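Local coordinates for C3-degrading proteinase (CppA protein) (PDB 3E0R) that probably degrades complement component C3 as a streptococcal proteinase, and is probably built from two domains of the glyoxalase clan, at residues K72-V81 with D116-I127; R11-R21 with L52-S62. One frame throughout, in Å; residues are numbered along the deposited sequence.

Interaction 1 of 2, residues K72-V81 with D116-I127; sequences KKLARLIVKV and DDLILIHAEDDI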
# COMPACT_ATOMS: atom_id res chain seq x y z
N LYS A 72 0.08 -11.83 6.47
CA LYS A 72 -0.85 -10.68 6.46
C LYS A 72 -1.49 -10.67 5.11
O LYS A 72 -0.93 -11.19 4.14
CB LYS A 72 -0.12 -9.36 6.71
CG LYS A 72 0.54 -9.19 8.05
CD LYS A 72 1.06 -7.74 8.23
CE LYS A 72 0.03 -6.83 8.93
NZ LYS A 72 0.44 -5.38 8.97
N LYS A 73 -2.66 -10.04 5.02
CA LYS A 73 -3.33 -9.81 3.73
C LYS A 73 -2.38 -9.02 2.79
O LYS A 73 -2.26 -9.31 1.61
CB LYS A 73 -4.66 -9.08 3.95
CG LYS A 73 -5.66 -9.89 4.76
CD LYS A 73 -6.98 -9.11 4.90
CE LYS A 73 -7.80 -9.53 6.13
NZ LYS A 73 -9.16 -8.88 6.21
N LEU A 74 -1.64 -8.07 3.35
CA LEU A 74 -0.59 -7.37 2.62
C LEU A 74 0.63 -8.25 2.70
O LEU A 74 1.21 -8.41 3.76
CB LEU A 74 -0.28 -5.97 3.20
CG LEU A 74 0.79 -5.20 2.37
CD1 LEU A 74 0.23 -4.70 1.12
CD2 LEU A 74 1.39 -4.06 3.14
N ALA A 75 0.99 -8.85 1.58
CA ALA A 75 2.22 -9.61 1.45
C ALA A 75 3.41 -8.62 1.39
O ALA A 75 4.28 -8.66 2.26
CB ALA A 75 2.16 -10.55 0.21
N ARG A 76 3.41 -7.70 0.42
CA ARG A 76 4.41 -6.62 0.35
C ARG A 76 3.82 -5.35 -0.28
O ARG A 76 3.08 -5.45 -1.21
CB ARG A 76 5.59 -7.03 -0.52
CG ARG A 76 6.70 -7.82 0.15
CD ARG A 76 8.03 -7.66 -0.61
NE ARG A 76 7.86 -8.07 -2.00
CZ ARG A 76 8.87 -8.28 -2.87
NH1 ARG A 76 10.13 -8.09 -2.54
NH2 ARG A 76 8.60 -8.66 -4.10
N LEU A 77 4.19 -4.18 0.23
CA LEU A 77 3.96 -2.90 -0.44
C LEU A 77 5.15 -2.59 -1.27
O LEU A 77 6.26 -2.63 -0.78
CB LEU A 77 3.78 -1.76 0.56
CG LEU A 77 3.12 -0.44 0.06
CD1 LEU A 77 1.63 -0.60 -0.22
CD2 LEU A 77 3.37 0.67 1.11
N ILE A 78 4.92 -2.23 -2.53
CA ILE A 78 5.98 -1.95 -3.50
C ILE A 78 5.93 -0.49 -3.90
O ILE A 78 4.92 0.04 -4.31
CB ILE A 78 5.90 -2.90 -4.70
CG1 ILE A 78 5.81 -4.36 -4.21
CG2 ILE A 78 7.12 -2.72 -5.66
CD1 ILE A 78 5.55 -5.32 -5.29
N VAL A 79 7.03 0.19 -3.66
CA VAL A 79 7.15 1.64 -3.90
C VAL A 79 8.18 1.78 -4.99
O VAL A 79 9.34 1.54 -4.77
CB VAL A 79 7.55 2.39 -2.64
CG1 VAL A 79 7.64 3.89 -2.89
CG2 VAL A 79 6.55 2.06 -1.47
N LYS A 80 7.71 2.07 -6.18
CA LYS A 80 8.58 2.26 -7.33
C LYS A 80 8.90 3.72 -7.41
O LYS A 80 8.01 4.51 -7.69
CB LYS A 80 7.87 1.86 -8.60
CG LYS A 80 8.67 2.14 -9.92
CD LYS A 80 7.77 1.85 -11.15
CE LYS A 80 8.57 1.73 -12.42
NZ LYS A 80 9.83 2.46 -12.24
N VAL A 81 10.16 4.06 -7.16
CA VAL A 81 10.64 5.43 -7.17
C VAL A 81 11.15 5.80 -8.57
O VAL A 81 11.83 5.02 -9.24
CB VAL A 81 11.74 5.59 -6.10
CG1 VAL A 81 12.46 6.95 -6.18
CG2 VAL A 81 11.15 5.38 -4.75
N ASP A 116 4.72 -4.18 10.93
CA ASP A 116 5.43 -5.33 10.33
C ASP A 116 4.98 -5.58 8.90
O ASP A 116 4.96 -6.70 8.42
CB ASP A 116 5.27 -6.62 11.14
CG ASP A 116 5.70 -6.47 12.56
OD1 ASP A 116 6.91 -6.22 12.78
OD2 ASP A 116 4.81 -6.59 13.45
N ASP A 117 4.61 -4.51 8.23
CA ASP A 117 4.34 -4.57 6.83
C ASP A 117 5.70 -4.50 6.16
O ASP A 117 6.53 -3.67 6.52
CB ASP A 117 3.45 -3.40 6.45
CG ASP A 117 2.02 -3.54 7.02
OD1 ASP A 117 1.49 -4.69 6.94
OD2 ASP A 117 1.43 -2.50 7.51
N LEU A 118 5.95 -5.40 5.21
CA LEU A 118 7.20 -5.41 4.46
C LEU A 118 7.06 -4.53 3.24
O LEU A 118 6.15 -4.71 2.43
CB LEU A 118 7.54 -6.84 4.05
CG LEU A 118 8.88 -7.18 3.38
CD1 LEU A 118 10.15 -6.69 4.12
CD2 LEU A 118 8.95 -8.67 3.27
N ILE A 119 7.98 -3.57 3.12
CA ILE A 119 7.97 -2.57 2.05
C ILE A 119 9.21 -2.75 1.23
O ILE A 119 10.29 -2.90 1.78
CB ILE A 119 7.91 -1.08 2.58
CG1 ILE A 119 6.59 -0.67 3.27
CG2 ILE A 119 7.96 -0.09 1.40
CD1 ILE A 119 6.01 -1.54 4.33
N LEU A 120 9.04 -2.81 -0.09
CA LEU A 120 10.12 -2.81 -1.05
C LEU A 120 10.15 -1.44 -1.69
O LEU A 120 9.15 -1.00 -2.23
CB LEU A 120 9.91 -3.90 -2.13
CG LEU A 120 10.90 -3.90 -3.34
CD1 LEU A 120 12.35 -4.22 -2.87
CD2 LEU A 120 10.51 -4.84 -4.42
N ILE A 121 11.28 -0.74 -1.61
CA ILE A 121 11.49 0.51 -2.35
C ILE A 121 12.53 0.27 -3.42
O ILE A 121 13.65 -0.14 -3.11
CB ILE A 121 11.97 1.68 -1.46
CG1 ILE A 121 11.06 1.79 -0.23
CG2 ILE A 121 11.99 3.02 -2.27
CD1 ILE A 121 10.66 3.25 0.08
N HIS A 122 12.17 0.54 -4.66
CA HIS A 122 13.01 0.21 -5.77
C HIS A 122 12.78 1.21 -6.88
O HIS A 122 11.95 2.07 -6.77
CB HIS A 122 12.71 -1.23 -6.25
CG HIS A 122 11.46 -1.34 -7.06
ND1 HIS A 122 11.45 -1.23 -8.43
CD2 HIS A 122 10.18 -1.52 -6.69
CE1 HIS A 122 10.21 -1.33 -8.88
NE2 HIS A 122 9.41 -1.50 -7.84
N ALA A 123 13.52 1.07 -7.97
CA ALA A 123 13.45 2.02 -9.07
C ALA A 123 13.46 1.32 -10.43
O ALA A 123 13.82 1.94 -11.44
CB ALA A 123 14.63 2.97 -8.96
N GLU A 124 13.03 0.04 -10.47
CA GLU A 124 13.24 -0.85 -11.63
C GLU A 124 11.98 -0.91 -12.47
O GLU A 124 10.87 -0.77 -11.94
CB GLU A 124 13.56 -2.28 -11.19
CG GLU A 124 14.84 -2.51 -10.37
CD GLU A 124 16.12 -1.85 -10.95
OE1 GLU A 124 16.30 -1.70 -12.21
OE2 GLU A 124 16.96 -1.47 -10.09
N ASP A 125 12.16 -1.12 -13.78
CA ASP A 125 11.02 -1.39 -14.67
C ASP A 125 10.60 -2.87 -14.54
O ASP A 125 9.56 -3.29 -15.03
CB ASP A 125 11.33 -1.04 -16.13
CG ASP A 125 12.14 0.24 -16.28
OD1 ASP A 125 11.64 1.21 -16.90
OD2 ASP A 125 13.29 0.26 -15.79
N ASP A 126 11.41 -3.64 -13.85
CA ASP A 126 11.09 -5.00 -13.54
C ASP A 126 11.84 -5.36 -12.27
O ASP A 126 13.06 -5.54 -12.28
CB ASP A 126 11.51 -5.88 -14.71
CG ASP A 126 11.59 -7.38 -14.37
OD1 ASP A 126 10.98 -7.83 -13.36
OD2 ASP A 126 12.27 -8.10 -15.14
N ILE A 127 11.11 -5.46 -11.17
CA ILE A 127 11.72 -5.80 -9.87
C ILE A 127 12.38 -7.22 -9.86
O ILE A 127 13.07 -7.59 -8.92
CB ILE A 127 10.70 -5.60 -8.66
CG1 ILE A 127 9.81 -6.84 -8.42
CG2 ILE A 127 9.80 -4.44 -8.90
CD1 ILE A 127 8.55 -6.54 -7.59
O HOH W 1 -1.06 -3.10 8.89
O HOH W 2 3.58 -7.20 4.99

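Interaction 2 of 2, residues R11-R21 with L52-S62; sequences RIIPTLKANNR and LEKLVLEEAPS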
# COMPACT_ATOMS: atom_id res chain seq x y z
N ARG A 11 -6.30 5.05 -10.41
CA ARG A 11 -5.35 4.79 -9.35
C ARG A 11 -5.95 3.94 -8.24
O ARG A 11 -7.10 4.06 -7.93
CB ARG A 11 -4.88 6.11 -8.77
CG ARG A 11 -3.61 5.99 -7.91
CD ARG A 11 -2.85 7.35 -7.86
NE ARG A 11 -3.49 8.29 -6.96
CZ ARG A 11 -4.22 9.37 -7.32
NH1 ARG A 11 -4.75 10.12 -6.34
NH2 ARG A 11 -4.42 9.72 -8.60
N ILE A 12 -5.14 3.07 -7.64
CA ILE A 12 -5.52 2.27 -6.47
C ILE A 12 -4.75 2.76 -5.26
O ILE A 12 -3.49 2.86 -5.30
CB ILE A 12 -5.32 0.75 -6.70
CG1 ILE A 12 -5.93 0.32 -8.06
CG2 ILE A 12 -5.96 -0.07 -5.54
CD1 ILE A 12 -5.74 -1.16 -8.41
N ILE A 13 -5.49 3.13 -4.20
CA ILE A 13 -4.90 3.58 -2.92
C ILE A 13 -5.25 2.60 -1.75
O ILE A 13 -6.42 2.45 -1.36
CB ILE A 13 -5.31 5.01 -2.57
CG1 ILE A 13 -5.01 5.97 -3.74
CG2 ILE A 13 -4.59 5.54 -1.35
CD1 ILE A 13 -6.09 6.98 -3.93
N PRO A 14 -4.21 1.91 -1.23
CA PRO A 14 -4.35 1.06 -0.06
C PRO A 14 -4.41 1.90 1.20
O PRO A 14 -3.87 3.02 1.23
CB PRO A 14 -3.09 0.23 -0.09
CG PRO A 14 -2.08 1.13 -0.82
CD PRO A 14 -2.83 1.95 -1.76
N THR A 15 -5.20 1.39 2.17
CA THR A 15 -5.25 1.88 3.53
C THR A 15 -4.72 0.75 4.38
O THR A 15 -5.27 -0.37 4.36
CB THR A 15 -6.69 2.23 4.05
OG1 THR A 15 -7.24 3.31 3.27
CG2 THR A 15 -6.65 2.59 5.58
N LEU A 16 -3.65 1.05 5.11
CA LEU A 16 -3.08 0.19 6.13
C LEU A 16 -3.47 0.73 7.50
O LEU A 16 -3.36 1.93 7.77
CB LEU A 16 -1.55 0.12 5.98
CG LEU A 16 -1.00 -0.34 4.61
CD1 LEU A 16 0.55 -0.42 4.64
CD2 LEU A 16 -1.59 -1.73 4.14
N LYS A 17 -3.92 -0.16 8.38
CA LYS A 17 -4.15 0.18 9.77
C LYS A 17 -2.81 0.34 10.54
O LYS A 17 -1.86 -0.44 10.32
CB LYS A 17 -5.11 -0.80 10.42
CG LYS A 17 -6.43 -0.74 9.75
CD LYS A 17 -7.39 -1.82 10.25
CE LYS A 17 -8.03 -1.50 11.61
NZ LYS A 17 -8.38 -2.71 12.40
N ALA A 18 -2.76 1.39 11.36
CA ALA A 18 -1.56 1.83 12.11
C ALA A 18 -1.94 1.87 13.57
O ALA A 18 -3.02 2.30 13.90
CB ALA A 18 -1.12 3.21 11.67
N ASN A 19 -1.05 1.39 14.45
CA ASN A 19 -1.29 1.44 15.90
C ASN A 19 -0.84 2.78 16.47
O ASN A 19 -1.66 3.60 16.83
CB ASN A 19 -0.59 0.26 16.63
CG ASN A 19 -0.72 0.31 18.18
OD1 ASN A 19 -1.36 1.20 18.76
ND2 ASN A 19 -0.10 -0.65 18.85
N ASN A 20 0.47 2.99 16.57
CA ASN A 20 0.97 4.28 17.01
C ASN A 20 1.18 5.18 15.82
O ASN A 20 1.97 4.88 14.94
CB ASN A 20 2.27 4.13 17.80
CG ASN A 20 2.64 5.40 18.51
OD1 ASN A 20 2.95 6.44 17.88
ND2 ASN A 20 2.56 5.35 19.83
N ARG A 21 0.47 6.29 15.79
CA ARG A 21 0.59 7.26 14.72
C ARG A 21 1.99 7.83 14.55
O ARG A 21 2.54 7.83 13.44
CB ARG A 21 -0.36 8.44 14.94
CG ARG A 21 -0.82 9.04 13.65
CD ARG A 21 -0.80 10.53 13.70
NE ARG A 21 -1.50 11.06 12.53
CZ ARG A 21 -2.82 11.11 12.40
NH1 ARG A 21 -3.63 10.65 13.35
NH2 ARG A 21 -3.35 11.64 11.32
N LEU A 52 -0.51 14.09 -4.89
CA LEU A 52 -1.56 13.09 -5.05
C LEU A 52 -1.41 12.04 -3.99
O LEU A 52 -0.31 11.60 -3.73
CB LEU A 52 -1.50 12.42 -6.42
CG LEU A 52 -1.72 13.27 -7.67
CD1 LEU A 52 -1.31 12.44 -8.90
CD2 LEU A 52 -3.16 13.81 -7.82
N GLU A 53 -2.54 11.65 -3.40
CA GLU A 53 -2.61 10.63 -2.41
C GLU A 53 -2.30 9.27 -3.05
O GLU A 53 -2.92 8.89 -4.03
CB GLU A 53 -4.02 10.62 -1.76
CG GLU A 53 -4.25 9.58 -0.69
CD GLU A 53 -5.67 9.61 -0.07
OE1 GLU A 53 -5.78 10.18 1.03
OE2 GLU A 53 -6.67 9.04 -0.61
N LYS A 54 -1.39 8.52 -2.43
CA LYS A 54 -1.01 7.19 -2.87
C LYS A 54 -1.10 6.08 -1.79
O LYS A 54 -1.17 4.93 -2.12
CB LYS A 54 0.40 7.28 -3.52
CG LYS A 54 0.41 8.39 -4.58
CD LYS A 54 1.42 8.26 -5.60
CE LYS A 54 1.25 9.35 -6.71
NZ LYS A 54 2.49 9.52 -7.51
N LEU A 55 -1.10 6.47 -0.52
CA LEU A 55 -1.17 5.56 0.61
C LEU A 55 -1.91 6.27 1.73
O LEU A 55 -1.79 7.49 1.88
CB LEU A 55 0.23 5.15 1.08
CG LEU A 55 0.28 4.20 2.30
CD1 LEU A 55 -0.40 2.86 2.06
CD2 LEU A 55 1.71 4.01 2.71
N VAL A 56 -2.72 5.54 2.47
CA VAL A 56 -3.46 6.10 3.61
C VAL A 56 -3.17 5.19 4.79
O VAL A 56 -3.28 3.99 4.67
CB VAL A 56 -5.01 6.21 3.32
CG1 VAL A 56 -5.79 6.65 4.58
CG2 VAL A 56 -5.28 7.18 2.17
N LEU A 57 -2.72 5.78 5.92
CA LEU A 57 -2.66 5.07 7.21
C LEU A 57 -3.85 5.40 8.06
O LEU A 57 -4.25 6.56 8.17
CB LEU A 57 -1.43 5.43 8.02
CG LEU A 57 -0.09 5.18 7.35
CD1 LEU A 57 0.93 5.47 8.39
CD2 LEU A 57 0.04 3.75 6.71
N GLU A 58 -4.40 4.38 8.69
CA GLU A 58 -5.59 4.54 9.50
C GLU A 58 -5.38 4.02 10.92
O GLU A 58 -5.08 2.84 11.12
CB GLU A 58 -6.70 3.76 8.83
CG GLU A 58 -7.94 3.77 9.58
CD GLU A 58 -9.09 4.10 8.69
OE1 GLU A 58 -9.04 5.16 7.99
OE2 GLU A 58 -10.06 3.31 8.70
N GLU A 59 -5.61 4.88 11.89
CA GLU A 59 -5.33 4.54 13.29
C GLU A 59 -6.38 3.61 13.91
O GLU A 59 -7.56 3.86 13.82
CB GLU A 59 -5.15 5.82 14.14
CG GLU A 59 -3.69 5.97 14.60
CD GLU A 59 -3.52 7.08 15.64
OE1 GLU A 59 -2.88 6.84 16.70
OE2 GLU A 59 -4.03 8.20 15.38
N ALA A 60 -5.91 2.54 14.52
CA ALA A 60 -6.75 1.68 15.30
C ALA A 60 -6.09 1.45 16.68
O ALA A 60 -4.93 1.05 16.75
CB ALA A 60 -6.95 0.37 14.56
N PRO A 61 -6.81 1.72 17.79
CA PRO A 61 -6.23 1.53 19.14
C PRO A 61 -5.99 0.07 19.56
O PRO A 61 -6.78 -0.80 19.22
CB PRO A 61 -7.32 2.13 20.04
CG PRO A 61 -8.59 1.91 19.27
CD PRO A 61 -8.20 2.22 17.87
N SER A 62 -4.93 -0.19 20.32
CA SER A 62 -4.70 -1.55 20.82
C SER A 62 -5.90 -2.09 21.62
O SER A 62 -6.10 -3.29 21.68
CB SER A 62 -3.38 -1.67 21.61
OG SER A 62 -3.30 -0.72 22.67
O HOH W 3 -1.45 4.47 -4.94
O HOH W 4 -0.27 7.76 18.42

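Interaction 1 of 2, residues K72-V81 with D116-I127
The His122 ring stands beside strand 74-81, with CA of Lys80 over one of its faces, 4.2 Å from the ring centroid and 22° off the normal, a CH-pi contact. CG2 of Ile78 comes at the ring's edge, 3.4 Å from NE2 of His122. With CG set between backbone N and carbonyl carbon (chi1 77°), the ring is turned toward strand 74-81. ND1 of His122 accepts the N-H of Glu124 at 2.9 Å, tilted out of the ring plane, a bond that would limit the ring's rotation. CG2 of Ile127 lies over the rim of the opposite face. Strands 74-81 and 118-122 are parallel neighbours in a mixed sheet; the chain between them runs through helix 84-91 and the antiparallel strands 99-102 and 107-112, a beta-alpha-beta-beta-beta unit consistent with the glyoxalase clan. On the face of Leu77 and Val79, Leu77 lies alongside Ile119, pointing the same way, and farther on CG2 of Val81 meets CG2 of Ile121 at 3.5 Å. On the other face, CD2 of Leu120 sits over the plane of the Arg76 guanidinium, 3.8 Å from NH1 of Arg76; salt bridges to Glu156 and Glu110 hold that group. A classic bulge puts Ala75 and Arg76 both opposite Glu156. A water links NZ of Lys72 to OD2 of Asp117; their direct contact is modelled implausibly short and its geometry is doubtful.

Interaction 2 of 2, residues R11-R21 with L52-S62
The carbonyl O of Glu53 is gripped side-on by two nitrogens of Arg11, NE of Arg11 at 3.0 Å and NH1 of Arg11 at 3.2 Å. The NH1 bond lies in the carbonyl plane on a lone pair, whereas NE is tilted 21° from it. A bend at chi3 (77°) of Arg11 turns the guanidinium to this oxygen, and CB of Leu52 lies over one of its faces. Next along, Ile13 crosses the Glu53 side chain at about a right angle, its CG2 touching CG2 of Val56 at 3.9 Å. A water donates to both Ile12 O and Lys54 O, joining the strands ahead of the first ladder bond; on its other edge strand 53-59 carries a classic bulge, Lys54 and Leu55 both facing Leu46. CD1 of Leu55 reaches CG of Pro14 at 3.8 Å, and CG2 of Thr15 packs on CB of Glu58 at 3.5 Å. Leu16 and Leu57 share the face covered by Tyr28 of helix 21-31. At the far end the carboxylate of Glu59 meets Arg21 in a salt bridge whose hydrogen bond is weak, the two planes 87° apart; Glu39 holds the other end of the guanidinium. After strand 11-18 and helix 21-31, strands 35-39, 43-47 and 53-59 run each antiparallel to the next, and 53-59 returns parallel beside 11-18: a beta-alpha-beta-beta-beta unit, as in the glyoxalase clan.

Interactions 1 and 2 are successive parallel strand pairs of the CppA N-terminal region, one in each of the chain's two mixed beta-sheets, with centres about 15 Å apart. Interaction 2 closes before interaction 1 opens, because strand 53-59 is followed in the chain by strand 74-81. The two layers meet through side chains: CD2 of Leu74 touches CD2 of Leu16 at 3.9 Å, CD2 of Leu77 lies 4.1 Å from CD2 of Leu55, and CD1 of Leu77 is as far from CG of Pro14. Asp117, beside Lys72 in interaction 1, also brings OD2 to 3.6 Å from CD1 of Leu16 in interaction 2.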